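Local atomic coordinates of glycerol Dehydrogenase (Unidentified, PDB entry 5XN8), a protein that catalyses the NAD-dependent oxidation of glycerol to dihydroxyacetone, and probably also acts on other small diols such as 1,2-propanediol. Residues N287-M290 against E291-E294; E294-L297 against G298-K302. All blocks are in the same frame, centred on the assembly; numbering follows the deposited sequence.

How the contacts relate
Both contacts are local and lie on one continuous run of chain. Contact 1 comes first, where the loop after helix 271-285 turns into helix 290-303. Contact 2 follows about two turns further along the same helix. E294 belongs to both, and the centres are about 11 Å apart. The start of the helix sits at the edge of the chain and meets a second subunit of the eight-chain assembly. Further on, the helix is packed among helices 162-185, 197-223 and 345-363 of its own chain. Together the two contacts follow this all-helical part of the enzyme from the subunit interface inward, toward the helix that carries the zinc ligand D171.

Contact 1 of 2, residues N287-M290 against E291-E294; sequences NSPM and EEIE
P289 and I293 are joined through the backbone at the start of helix 290-303. I293 N lies 3.1 Å from P289 O, with a nearly straight N-H...O angle of 167°. E292 N adds a weak bond to the same oxygen, so one carbonyl receives two donors. In the next bond, E294 N lies 2.8 Å from M290 O.

The glutamates make side contacts. E292 has CG anti to the backbone N (chi1 -176°), and its extended chain runs back to S288. There E292 OE1 comes 3.1 Å from S288 CB. With chi1 near eclipsed (18°) and a bend at chi2, E291 folds back until its OE1 is 3.5 Å from P289 CB, at the proline ring. M290 and E294 cross at an angle. The methyl CE of M290 lies 3.7 Å from E294 OE2, and CG of M290 touches the same oxygen.

Apolar contact is light: M290 SD and I293 CD1 are 4.4 Å apart. Separately, I293 CG1 sits 3.5 Å from S288 OG, a buried hydroxyl with no polar partner in the model.

K216 NZ of the second subunit hydrogen-bonds S288 O and N287 OD1, and E213 OE1 of that subunit accepts a hydrogen bond from N287 ND2. Within the chain, M290 packs on L358 of helix 345-363.

N287, with positive phi, is where the chain leaves the preceding helix, and P289 holds the N-cap position: a short helix-to-helix connection at a subunit interface, in the helical part of an iron-containing alcohol dehydrogenase fold.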
loop_
_atom_site.group_PDB
_atom_site.type_symbol
_atom_site.label_atom_id
_atom_site.label_comp_id
_atom_site.label_asym_id
_atom_site.label_seq_id
_atom_site.Cartn_x
_atom_site.Cartn_y
_atom_site.Cartn_z
ATOM N N ASN A 287 -10.070 14.789 -21.598
ATOM C CA ASN A 287 -10.124 13.346 -21.369
ATOM C C ASN A 287 -9.543 12.943 -20.026
ATOM O O ASN A 287 -8.631 12.130 -19.945
ATOM C CB ASN A 287 -9.451 12.580 -22.519
ATOM C CG ASN A 287 -9.775 11.110 -22.493
ATOM O OD1 ASN A 287 -10.923 10.733 -22.264
ATOM N ND2 ASN A 287 -8.764 10.271 -22.702
ATOM N N SER A 288 -10.084 13.540 -18.968
ATOM C CA SER A 288 -9.719 13.164 -17.621
ATOM C C SER A 288 -10.263 11.767 -17.362
ATOM O O SER A 288 -11.245 11.376 -17.976
ATOM C CB SER A 288 -10.224 14.205 -16.626
ATOM O OG SER A 288 -11.576 14.071 -16.196
ATOM N N PRO A 289 -9.603 10.988 -16.479
ATOM C CA PRO A 289 -10.082 9.617 -16.242
ATOM C C PRO A 289 -11.467 9.571 -15.596
ATOM O O PRO A 289 -11.933 10.573 -15.062
ATOM C CB PRO A 289 -9.006 9.008 -15.331
ATOM C CG PRO A 289 -8.305 10.159 -14.724
ATOM C CD PRO A 289 -8.437 11.322 -15.645
ATOM N N MET A 290 -12.108 8.412 -15.648
ATOM C CA MET A 290 -13.505 8.281 -15.223
ATOM C C MET A 290 -13.680 8.576 -13.733
ATOM O O MET A 290 -14.596 9.312 -13.367
ATOM C CB MET A 290 -14.072 6.901 -15.583
ATOM C CG MET A 290 -15.589 6.777 -15.442
ATOM S SD MET A 290 -16.540 8.002 -16.382
ATOM C CE MET A 290 -18.207 7.707 -15.799
ATOM N N GLU A 291 -12.797 8.048 -12.890
ATOM C CA GLU A 291 -12.955 8.280 -11.428
ATOM C C GLU A 291 -12.768 9.751 -11.058
ATOM O O GLU A 291 -13.312 10.172 -10.044
ATOM C CB GLU A 291 -12.250 7.261 -10.488
ATOM C CG GLU A 291 -11.128 6.357 -11.005
ATOM C CD GLU A 291 -9.860 7.139 -11.280
ATOM O OE1 GLU A 291 -9.974 8.136 -12.035
ATOM O OE2 GLU A 291 -8.772 6.765 -10.750
ATOM N N GLU A 292 -12.055 10.528 -11.872
ATOM C CA GLU A 292 -11.960 11.972 -11.701
ATOM C C GLU A 292 -13.278 12.646 -12.114
ATOM O O GLU A 292 -13.777 13.536 -11.415
ATOM C CB GLU A 292 -10.790 12.558 -12.491
ATOM C CG GLU A 292 -10.599 14.054 -12.255
ATOM C CD GLU A 292 -9.215 14.546 -12.619
ATOM O OE1 GLU A 292 -8.897 14.671 -13.814
ATOM O OE2 GLU A 292 -8.410 14.835 -11.719
ATOM N N ILE A 293 -13.833 12.228 -13.249
ATOM C CA ILE A 293 -15.163 12.688 -13.667
ATOM C C ILE A 293 -16.199 12.374 -12.575
ATOM O O ILE A 293 -17.035 13.216 -12.258
ATOM C CB ILE A 293 -15.580 12.073 -15.041
ATOM C CG1 ILE A 293 -14.735 12.664 -16.172
ATOM C CG2 ILE A 293 -17.053 12.303 -15.344
ATOM C CD1 ILE A 293 -14.720 11.823 -17.432
ATOM N N GLU A 294 -16.119 11.179 -11.995
ATOM C CA GLU A 294 -17.065 10.740 -10.958
ATOM C C GLU A 294 -16.962 11.487 -9.615
ATOM O O GLU A 294 -17.994 11.704 -8.956
ATOM C CB GLU A 294 -16.962 9.228 -10.734
ATOM C CG GLU A 294 -17.547 8.408 -11.864
ATOM C CD GLU A 294 -17.522 6.907 -11.588
ATOM O OE1 GLU A 294 -17.154 6.486 -10.462
ATOM O OE2 GLU A 294 -17.834 6.116 -12.508
#

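Contact 2 of 2, residues E294-L297 against G298-K302; sequences ETVL and GFCEK
Residues 294-297 and 298-302 are successive turns of helix 290-303, a regular alpha-helix here. Four i to i+4 backbone bonds join them. G298 N meets E294 O at 2.8 Å, and F299 N meets T295 O at 2.9 Å. The next two bonds are straighter. C300 N points at V296 O with an N-H...O angle of 172°, and the bond from E301 N to L297 O is just as straight.

Side chains of the later turn rest against carbonyl oxygens of the earlier one. F299 CB lies 3.3 Å from T295 O. The F299 ring then leads away from the earlier turn, with CG anti to the backbone N (chi1 175°). C300 does the reverse. Its SG stands beside its own backbone N (chi1 -76°), which brings the sulfur to 3.4 Å from V296 O. The same sulfur lies 4.3 Å from V296 CG1, a light apolar touch one turn apart. E301 CB is 3.5 Å from L297 O, while the rest of its chain runs extended.

In this iron-containing alcohol dehydrogenase the helix belongs to the all-helical part, and its faces meet different neighbours. V296, F299 and C300 pack on L173 of helix 162-185, which also supplies the zinc ligand D171. The F299 side chain is about 10 Å from that of D171 and about 14 Å from the zinc ion, too far to be part of the metal site. T295 leans on Y207 and L211 of helix 197-223, and W362 of helix 345-363 is touched by both E294 and L297.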
loop_
_atom_site.group_PDB
_atom_site.type_symbol
_atom_site.label_atom_id
_atom_site.label_comp_id
_atom_site.label_asym_id
_atom_site.label_seq_id
_atom_site.Cartn_x
_atom_site.Cartn_y
_atom_site.Cartn_z
ATOM N N GLU A 294 -16.119 11.179 -11.995
ATOM C CA GLU A 294 -17.065 10.740 -10.958
ATOM C C GLU A 294 -16.962 11.487 -9.615
ATOM O O GLU A 294 -17.994 11.704 -8.956
ATOM C CB GLU A 294 -16.962 9.228 -10.734
ATOM C CG GLU A 294 -17.547 8.408 -11.864
ATOM C CD GLU A 294 -17.522 6.907 -11.588
ATOM O OE1 GLU A 294 -17.154 6.486 -10.462
ATOM O OE2 GLU A 294 -17.834 6.116 -12.508
ATOM N N THR A 295 -15.752 11.872 -9.211
ATOM C CA THR A 295 -15.580 12.696 -8.012
ATOM C C THR A 295 -16.187 14.098 -8.177
ATOM O O THR A 295 -16.761 14.635 -7.227
ATOM C CB THR A 295 -14.109 12.812 -7.526
ATOM O OG1 THR A 295 -13.959 14.094 -6.905
ATOM C CG2 THR A 295 -13.088 12.769 -8.583
ATOM N N VAL A 296 -16.073 14.670 -9.378
ATOM C CA VAL A 296 -16.634 15.986 -9.685
ATOM C C VAL A 296 -18.158 15.922 -9.838
ATOM O O VAL A 296 -18.871 16.782 -9.321
ATOM C CB VAL A 296 -15.985 16.597 -10.943
ATOM C CG1 VAL A 296 -16.680 17.891 -11.360
ATOM C CG2 VAL A 296 -14.514 16.863 -10.688
ATOM N N LEU A 297 -18.649 14.927 -10.566
ATOM C CA LEU A 297 -20.082 14.668 -10.651
ATOM C C LEU A 297 -20.688 14.458 -9.254
ATOM O O LEU A 297 -21.723 15.052 -8.917
ATOM C CB LEU A 297 -20.355 13.423 -11.498
ATOM C CG LEU A 297 -20.246 13.518 -13.014
ATOM C CD1 LEU A 297 -20.340 12.118 -13.597
ATOM C CD2 LEU A 297 -21.299 14.448 -13.634
ATOM N N GLY A 298 -20.025 13.618 -8.457
ATOM C CA GLY A 298 -20.433 13.337 -7.088
ATOM C C GLY A 298 -20.463 14.555 -6.204
ATOM O O GLY A 298 -21.407 14.741 -5.446
ATOM N N PHE A 299 -19.445 15.398 -6.322
ATOM C CA PHE A 299 -19.397 16.672 -5.599
ATOM C C PHE A 299 -20.550 17.580 -6.010
ATOM O O PHE A 299 -21.298 18.054 -5.144
ATOM C CB PHE A 299 -18.062 17.385 -5.828
ATOM C CG PHE A 299 -17.995 18.757 -5.221
ATOM C CD1 PHE A 299 -17.704 18.918 -3.871
ATOM C CD2 PHE A 299 -18.217 19.893 -5.998
ATOM C CE1 PHE A 299 -17.671 20.174 -3.292
ATOM C CE2 PHE A 299 -18.169 21.154 -5.431
ATOM C CZ PHE A 299 -17.899 21.293 -4.074
ATOM N N CYS A 300 -20.683 17.813 -7.318
ATOM C CA CYS A 300 -21.743 18.674 -7.865
ATOM C C CYS A 300 -23.170 18.235 -7.464
ATOM O O CYS A 300 -23.954 19.055 -7.002
ATOM C CB CYS A 300 -21.635 18.772 -9.401
ATOM S SG CYS A 300 -20.325 19.823 -10.053
ATOM N N GLU A 301 -23.498 16.958 -7.632
ATOM C CA GLU A 301 -24.826 16.430 -7.243
ATOM C C GLU A 301 -25.127 16.654 -5.769
ATOM O O GLU A 301 -26.238 17.045 -5.399
ATOM C CB GLU A 301 -24.934 14.932 -7.546
ATOM C CG GLU A 301 -26.219 14.253 -7.035
ATOM C CD GLU A 301 -26.357 12.809 -7.465
ATOM O OE1 GLU A 301 -25.307 12.149 -7.668
ATOM O OE2 GLU A 301 -27.497 12.309 -7.601
ATOM N N LYS A 302 -24.122 16.390 -4.946
ATOM C CA LYS A 302 -24.220 16.417 -3.490
ATOM C C LYS A 302 -24.468 17.819 -2.975
ATOM O O LYS A 302 -25.301 18.002 -2.093
ATOM C CB LYS A 302 -22.919 15.838 -2.929
ATOM C CG LYS A 302 -22.763 15.634 -1.443
ATOM C CD LYS A 302 -21.563 14.703 -1.179
ATOM C CE LYS A 302 -20.200 15.339 -1.493
ATOM N NZ LYS A 302 -19.298 14.431 -2.259
#